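Long-range contacts in ORF131 protein (Ralstonia metallidurans, PDB 2WTP), which binds copper ions, changes conformation on doing so, and, as a CzcE-family protein, probably contributes to bacterial heavy-metal resistance: residues S58-I63 against G78-F83; K88-T93 against P110-S115. All coordinates share one frame; numbering follows the deposited sequence.

Interaction 1 (S58-I63 against G78-F83)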
ATOM      1  N   SER A  58      17.874   4.840  -0.824  1.00 10.52           N
ATOM      2  CA  SER A  58      18.561   3.775  -1.540  1.00 11.63           C
ATOM      3  C   SER A  58      18.269   2.377  -1.027  1.00 11.01           C
ATOM      4  O   SER A  58      18.609   1.390  -1.674  1.00 12.68           O
ATOM      5  CB  SER A  58      20.079   4.062  -1.501  1.00 14.42           C
ATOM      6  OG  SER A  58      20.522   3.913  -0.179  1.00 19.37           O
ATOM      7  N   GLN A  59      17.619   2.256   0.137  1.00  8.62           N
ATOM      8  CA  GLN A  59      17.236   0.956   0.680  1.00  7.89           C
ATOM      9  C   GLN A  59      15.732   0.666   0.533  1.00  7.74           C
ATOM     10  O   GLN A  59      15.296  -0.376   0.979  1.00 10.34           O
ATOM     11  CB  GLN A  59      17.665   0.901   2.169  1.00 10.04           C
ATOM     12  CG  GLN A  59      19.210   0.752   2.248  1.00  9.70           C
ATOM     13  CD  GLN A  59      19.729  -0.565   1.714  1.00  8.98           C
ATOM     14  OE1 GLN A  59      19.252  -1.616   2.161  1.00 11.58           O
ATOM     15  NE2 GLN A  59      20.699  -0.512   0.814  1.00 11.64           N
ATOM     16  N   ALA A  60      15.001   1.614  -0.036  1.00  8.10           N
ATOM     17  CA  ALA A  60      13.553   1.382  -0.140  1.00  7.96           C
ATOM     18  C   ALA A  60      13.233   0.453  -1.286  1.00  9.49           C
ATOM     19  O   ALA A  60      13.827   0.518  -2.361  1.00  9.44           O
ATOM     20  CB  ALA A  60      12.881   2.752  -0.380  1.00  9.35           C
ATOM     21  N   SER A  61      12.174  -0.344  -1.083  1.00  8.76           N
ATOM     22  CA  SER A  61      11.769  -1.319  -2.093  1.00  8.25           C
ATOM     23  C   SER A  61      10.689  -0.735  -3.005  1.00  8.44           C
ATOM     24  O   SER A  61      10.365  -1.336  -4.026  1.00  8.55           O
ATOM     25  CB  SER A  61      11.211  -2.602  -1.493  1.00  8.73           C
ATOM     26  OG  SER A  61      10.356  -2.359  -0.434  1.00 10.81           O
ATOM     27  N   ARG A  62      10.112   0.418  -2.683  1.00  8.22           N
ATOM     28  CA  ARG A  62       9.174   1.120  -3.582  1.00  8.60           C
ATOM     29  C   ARG A  62       9.085   2.602  -3.172  1.00  8.66           C
ATOM     30  O   ARG A  62       9.488   2.908  -2.036  1.00  8.52           O
ATOM     31  CB  ARG A  62       7.791   0.512  -3.594  1.00  8.60           C
ATOM     32  CG  ARG A  62       7.144   0.496  -2.185  1.00  8.61           C
ATOM     33  CD  ARG A  62       5.622   0.050  -2.232  1.00 10.18           C
ATOM     34  NE  ARG A  62       5.203  -0.319  -0.881  1.00  9.59           N
ATOM     35  CZ  ARG A  62       3.939  -0.371  -0.524  1.00 10.20           C
ATOM     36  NH1 ARG A  62       2.994   0.058  -1.322  1.00  9.71           N
ATOM     37  NH2 ARG A  62       3.668  -0.854   0.678  1.00 10.79           N
ATOM     38  N   ILE A  63       8.564   3.432  -4.050  1.00  9.04           N
ATOM     39  CA  ILE A  63       8.334   4.865  -3.711  1.00  9.28           C
ATOM     40  C   ILE A  63       6.838   5.056  -3.869  1.00 10.91           C
ATOM     41  O   ILE A  63       6.213   4.720  -4.945  1.00 11.79           O
ATOM     42  CB  ILE A  63       9.044   5.758  -4.725  1.00  9.73           C
ATOM     43  CG1 ILE A  63      10.513   5.575  -4.611  1.00 12.78           C
ATOM     44  CG2 ILE A  63       8.746   7.216  -4.425  1.00 13.31           C
ATOM     45  CD1 ILE A  63      11.323   6.277  -5.742  1.00 19.54           C
ATOM     46  N   GLY A  78       8.707  -4.124   9.062  1.00  7.37           N
ATOM     47  CA  GLY A  78      10.047  -4.262   8.507  1.00  9.55           C
ATOM     48  C   GLY A  78      10.264  -3.718   7.122  1.00  8.02           C
ATOM     49  O   GLY A  78      11.367  -3.711   6.634  1.00 11.83           O
ATOM     50  N   GLU A  79       9.174  -3.338   6.450  1.00  7.31           N
ATOM     51  CA  GLU A  79       9.377  -2.828   5.057  1.00  7.26           C
ATOM     52  C   GLU A  79      10.030  -1.480   5.027  1.00  7.03           C
ATOM     53  O   GLU A  79       9.745  -0.637   5.954  1.00  7.42           O
ATOM     54  CB  GLU A  79       7.987  -2.719   4.424  1.00  8.67           C
ATOM     55  CG  GLU A  79       7.959  -2.527   2.850  1.00  9.68           C
ATOM     56  CD  GLU A  79       6.529  -2.402   2.240  1.00 12.59           C
ATOM     57  OE1 GLU A  79       5.561  -2.566   2.935  1.00 12.94           O
ATOM     58  OE2 GLU A  79       6.466  -2.067   1.034  1.00 14.27           O
ATOM     59  N   THR A  80      10.896  -1.203   4.057  1.00  8.17           N
ATOM     60  CA  THR A  80      11.502   0.107   3.910  1.00  7.72           C
ATOM     61  C   THR A  80      10.859   0.722   2.666  1.00  8.51           C
ATOM     62  O   THR A  80      10.929   0.197   1.567  1.00  9.84           O
ATOM     63  CB  THR A  80      13.033   0.071   3.721  1.00 10.30           C
ATOM     64  OG1 THR A  80      13.603  -0.536   4.890  1.00 10.80           O
ATOM     65  CG2 THR A  80      13.581   1.505   3.597  1.00 11.53           C
ATOM     66  N   VAL A  81      10.179   1.848   2.879  1.00  8.72           N
ATOM     67  CA  VAL A  81       9.318   2.503   1.851  1.00  9.02           C
ATOM     68  C   VAL A  81       9.724   3.921   1.753  1.00  8.54           C
ATOM     69  O   VAL A  81       9.939   4.604   2.810  1.00 10.86           O
ATOM     70  CB  VAL A  81       7.814   2.441   2.304  1.00 10.50           C
ATOM     71  CG1 VAL A  81       6.954   3.093   1.257  1.00 13.43           C
ATOM     72  CG2 VAL A  81       7.367   0.967   2.483  1.00 11.74           C
ATOM     73  N   ALA A  82       9.817   4.422   0.536  1.00  8.04           N
ATOM     74  CA  ALA A  82      10.049   5.853   0.354  1.00 10.77           C
ATOM     75  C   ALA A  82       8.769   6.522  -0.054  1.00  9.45           C
ATOM     76  O   ALA A  82       7.879   5.893  -0.708  1.00 12.01           O
ATOM     77  CB  ALA A  82      11.137   6.048  -0.753  1.00 10.58           C
ATOM     78  N   PHE A  83       8.565   7.724   0.488  1.00  9.19           N
ATOM     79  CA  PHE A  83       7.358   8.477   0.192  1.00  9.49           C
ATOM     80  C   PHE A  83       7.747   9.752  -0.521  1.00 10.52           C
ATOM     81  O   PHE A  83       8.703  10.433  -0.102  1.00 13.16           O
ATOM     82  CB  PHE A  83       6.673   8.833   1.509  1.00  9.31           C
ATOM     83  CG  PHE A  83       6.112   7.622   2.260  1.00  9.82           C
ATOM     84  CD1 PHE A  83       4.831   7.165   2.016  1.00  8.77           C
ATOM     85  CD2 PHE A  83       6.943   6.886   3.140  1.00  9.88           C
ATOM     86  CE1 PHE A  83       4.322   6.041   2.750  1.00  8.20           C
ATOM     87  CE2 PHE A  83       6.478   5.782   3.825  1.00  8.86           C
ATOM     88  CZ  PHE A  83       5.151   5.339   3.614  1.00  9.89           C
TER
HETATM   89  O   HOH W   1      11.434  -3.288   2.055  1.00 11.97           O
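At the edge of a four-stranded sheet, Ile63 of strand 63-65 pairs in parallel with Ala82 of strand 80-85, while the loop ahead of it crosses Thr80 and Glu79. Two backbone bonds fix this register: Ser61 N donates to Thr80 O at 3.0 Å, and Ala82 N to Arg62 O, also at 3.0 Å. A CA-H...O contact from Ile63 CA to Ala82 O (3.2 Å) follows. Ala60 turns its methyl against that of Ala82, CB to CB 3.7 Å, and Ile63 CG1 lies against the same methyl. A water joins Ser61 OG to Thr80 N, from which it accepts at 2.9 Å; the hydroxyl also hydrogen-bonds Tyr72 OH of the second subunit.

The charged pair lies beside the backbone ladder. Arg62 starts with CG between backbone N and carbonyl carbon (chi1 59°) and then runs extended, crossing Glu79 at about a right angle. Its guanidinium meets the carboxylate side-on, planes 10° apart; NE (2.9 Å) and NH2 (3.1 Å) both reach Glu79 OE2 on its syn side, from the same face of the carboxylate plane and some 20° out of it. The same Tyr72 OH bonds to OE2, Asp76 N holds OE1, and Asn74 O takes another bond from Arg62 NH2. Buried with Arg62 beside the second subunit, the carboxylate is probably restrained in its rotation and kept ionised by its arginine.

Interaction 2 (K88-T93 against P110-S115); sequences KIVAWT and PDLPGS
Leu112 O, behind the side chain that meets Lys88 and Val90, accepts from Ser115 N at 3.2 Å. Ser115 OG lies 2.9 Å from Leu112 O and also bonds to Met109 O. The N-H bond closes a type II beta turn, Leu112 to Ser115, with Pro113 and Gly114 at its two central positions; the positive phi of Gly114 (88°) suits glycine.

From this turn Leu112 reaches up to strand 88-94. Its CG stands opposite the backbone N about CA-CB (chi1 -173°), which carries CD1 to 3.6 Å from Lys88 O and 4.1 Å from Val90 CG2. Leu112 runs antiparallel to the side chains of Lys88 and Val90 as it passes them. The loop between helix 105-108 and strand 119-123 thus lies against one face of the four-stranded sheet, where Leu112 also touches Phe83 and Ala85, and Val90 touches Met109.

On the exposed side the Lys88 chain is extended to CE and then bends at chi4; it lies along Asp111 and Pro113. The Lys88 side chain crosses Pro113 at about a right angle, CD 3.9 Å from Pro113 CD, and its CE comes to 3.3 Å from Asp111 O. No hydrogen bond joins the two segments. Lys88 NZ and Asp111 OD2 stand 6.3 Å apart, too far for a salt bridge, so any attraction is probably weak.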
ATOM      1  N   LYS A  88      10.471  15.766  -3.508  1.00 17.99           N
ATOM      2  CA  LYS A  88      11.006  15.501  -2.173  1.00 15.61           C
ATOM      3  C   LYS A  88      10.651  14.042  -1.775  1.00 16.38           C
ATOM      4  O   LYS A  88       9.499  13.629  -1.904  1.00 13.06           O
ATOM      5  CB  LYS A  88      10.427  16.380  -1.131  1.00 19.46           C
ATOM      6  CG  LYS A  88      11.158  16.299   0.149  1.00 30.42           C
ATOM      7  CD  LYS A  88      10.534  17.258   1.091  1.00 31.85           C
ATOM      8  CE  LYS A  88      11.385  17.535   2.346  1.00 43.96           C
ATOM      9  NZ  LYS A  88      12.464  16.562   2.546  1.00 40.50           N
ATOM     10  N   ILE A  89      11.671  13.280  -1.383  1.00 17.40           N
ATOM     11  CA  ILE A  89      11.508  11.870  -1.018  1.00 13.61           C
ATOM     12  C   ILE A  89      12.022  11.677   0.385  1.00 13.05           C
ATOM     13  O   ILE A  89      13.182  12.057   0.736  1.00 18.02           O
ATOM     14  CB  ILE A  89      12.201  10.951  -2.071  1.00 14.01           C
ATOM     15  CG1 ILE A  89      11.556  11.160  -3.422  1.00 17.62           C
ATOM     16  CG2 ILE A  89      12.131   9.507  -1.568  1.00 15.40           C
ATOM     17  CD1 ILE A  89      12.297  10.529  -4.579  1.00 20.75           C
ATOM     18  N   VAL A  90      11.211  11.037   1.230  1.00 12.82           N
ATOM     19  CA  VAL A  90      11.627  10.691   2.603  1.00 12.83           C
ATOM     20  C   VAL A  90      11.315   9.204   2.811  1.00 10.08           C
ATOM     21  O   VAL A  90      10.175   8.783   2.528  1.00 11.38           O
ATOM     22  CB  VAL A  90      10.890  11.560   3.657  1.00 13.19           C
ATOM     23  CG1 VAL A  90      11.270  11.136   5.063  1.00 12.62           C
ATOM     24  CG2 VAL A  90      11.282  13.049   3.447  1.00 17.39           C
ATOM     25  N   ALA A  91      12.245   8.419   3.344  1.00 10.01           N
ATOM     26  CA  ALA A  91      12.031   6.977   3.528  1.00  9.64           C
ATOM     27  C   ALA A  91      11.990   6.535   4.976  1.00  8.04           C
ATOM     28  O   ALA A  91      12.438   7.285   5.873  1.00  8.65           O
ATOM     29  CB  ALA A  91      13.168   6.207   2.807  1.00 11.62           C
ATOM     30  N   TRP A  92      11.337   5.418   5.225  1.00  7.97           N
ATOM     31  CA  TRP A  92      11.109   4.899   6.581  1.00  7.50           C
ATOM     32  C   TRP A  92      11.206   3.412   6.562  1.00  7.19           C
ATOM     33  O   TRP A  92      10.681   2.770   5.624  1.00  8.91           O
ATOM     34  CB  TRP A  92       9.684   5.396   6.980  1.00  9.17           C
ATOM     35  CG  TRP A  92       9.426   5.154   8.408  1.00  7.62           C
ATOM     36  CD1 TRP A  92       8.748   4.097   8.943  1.00  7.24           C
ATOM     37  CD2 TRP A  92       9.742   6.058   9.504  1.00  8.55           C
ATOM     38  NE1 TRP A  92       8.631   4.248  10.363  1.00  7.73           N
ATOM     39  CE2 TRP A  92       9.254   5.434  10.695  1.00  7.44           C
ATOM     40  CE3 TRP A  92      10.407   7.300   9.597  1.00 10.69           C
ATOM     41  CZ2 TRP A  92       9.364   6.098  11.959  1.00  9.38           C
ATOM     42  CZ3 TRP A  92      10.568   7.876  10.860  1.00 10.26           C
ATOM     43  CH2 TRP A  92      10.067   7.236  12.012  1.00 11.81           C
ATOM     44  N   THR A  93      11.748   2.820   7.637  1.00  7.16           N
ATOM     45  CA  THR A  93      11.688   1.398   7.867  1.00  7.45           C
ATOM     46  C   THR A  93      10.718   1.124   8.989  1.00  7.02           C
ATOM     47  O   THR A  93      10.943   1.533  10.132  1.00  8.21           O
ATOM     48  CB  THR A  93      13.061   0.782   8.227  1.00  8.06           C
ATOM     49  OG1 THR A  93      13.989   1.078   7.150  1.00 10.78           O
ATOM     50  CG2 THR A  93      12.960  -0.763   8.410  1.00  9.21           C
ATOM     51  N   PRO A 110       7.042  14.861   9.159  1.00 14.74           N
ATOM     52  CA  PRO A 110       6.371  16.157   9.141  1.00 14.96           C
ATOM     53  C   PRO A 110       6.921  17.097   8.061  1.00 17.97           C
ATOM     54  O   PRO A 110       6.168  17.986   7.661  1.00 26.10           O
ATOM     55  CB  PRO A 110       6.644  16.705  10.548  1.00 20.61           C
ATOM     56  CG  PRO A 110       7.709  15.914  11.094  1.00 19.91           C
ATOM     57  CD  PRO A 110       7.677  14.528  10.439  1.00 14.00           C
ATOM     58  N   ASP A 111       8.125  16.842   7.578  1.00 15.36           N
ATOM     59  CA  ASP A 111       8.647  17.739   6.560  1.00 20.85           C
ATOM     60  C   ASP A 111       8.307  17.331   5.150  1.00 22.27           C
ATOM     61  O   ASP A 111       8.734  18.002   4.183  1.00 24.86           O
ATOM     62  CB  ASP A 111      10.168  17.881   6.733  1.00 26.02           C
ATOM     63  CG  ASP A 111      10.528  18.665   8.003  1.00 43.43           C
ATOM     64  OD1 ASP A 111       9.673  19.486   8.497  1.00 47.39           O
ATOM     65  OD2 ASP A 111      11.663  18.454   8.521  1.00 58.23           O
ATOM     66  N   LEU A 112       7.547  16.249   4.968  1.00 14.21           N
ATOM     67  CA  LEU A 112       7.083  15.861   3.637  1.00 15.10           C
ATOM     68  C   LEU A 112       5.739  16.480   3.414  1.00 16.49           C
ATOM     69  O   LEU A 112       4.751  16.139   4.056  1.00 15.23           O
ATOM     70  CB  LEU A 112       7.001  14.345   3.550  1.00 13.20           C
ATOM     71  CG  LEU A 112       6.692  13.912   2.167  1.00 13.83           C
ATOM     72  CD1 LEU A 112       7.958  14.093   1.271  1.00 16.51           C
ATOM     73  CD2 LEU A 112       6.339  12.469   2.299  1.00 18.36           C
ATOM     74  N   PRO A 113       5.651  17.457   2.516  1.00 15.55           N
ATOM     75  CA  PRO A 113       4.375  18.167   2.412  1.00 15.38           C
ATOM     76  C   PRO A 113       3.225  17.267   1.980  1.00 15.98           C
ATOM     77  O   PRO A 113       3.379  16.432   1.107  1.00 18.25           O
ATOM     78  CB  PRO A 113       4.654  19.260   1.312  1.00 18.55           C
ATOM     79  CG  PRO A 113       6.094  19.447   1.460  1.00 19.30           C
ATOM     80  CD  PRO A 113       6.727  18.068   1.691  1.00 14.18           C
ATOM     81  N   GLY A 114       2.054  17.402   2.624  1.00 15.98           N
ATOM     82  CA  GLY A 114       0.888  16.584   2.303  1.00 16.73           C
ATOM     83  C   GLY A 114       0.810  15.262   3.051  1.00 13.35           C
ATOM     84  O   GLY A 114      -0.134  14.475   2.852  1.00 16.97           O
ATOM     85  N   SER A 115       1.822  14.977   3.871  1.00 13.67           N
ATOM     86  CA  SER A 115       1.849  13.702   4.609  1.00 15.39           C
ATOM     87  C   SER A 115       0.796  13.643   5.715  1.00 13.36           C
ATOM     88  O   SER A 115       0.277  12.563   6.014  1.00 10.47           O
ATOM     89  CB  SER A 115       3.229  13.487   5.239  1.00 11.17           C
ATOM     90  OG  SER A 115       3.528  14.534   6.137  1.00 13.68           O
TER

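Strands 80-85 and 88-94, consecutive and antiparallel in one sheet, carry the two contacts, whose centres lie 12 Å apart. The strands are joined between Phe83 N and Val90 O (2.8 Å) and, probably by a hydroxyl pair, between Thr80 OG1 and Thr93 OG1 (2.8 Å). Ala82, against which residues 58-63 pack in interaction 1, also meets strand 88-94, its CB 3.7 Å from Ile89 CG2; Phe83 instead touches Leu112 of interaction 2. Interaction 1 reaches the second subunit, and the Glu79 side chain is about 10 Å from a bound copper ion and about 11 Å from a magnesium ion. Interaction 2 touches no other chain of the assembly.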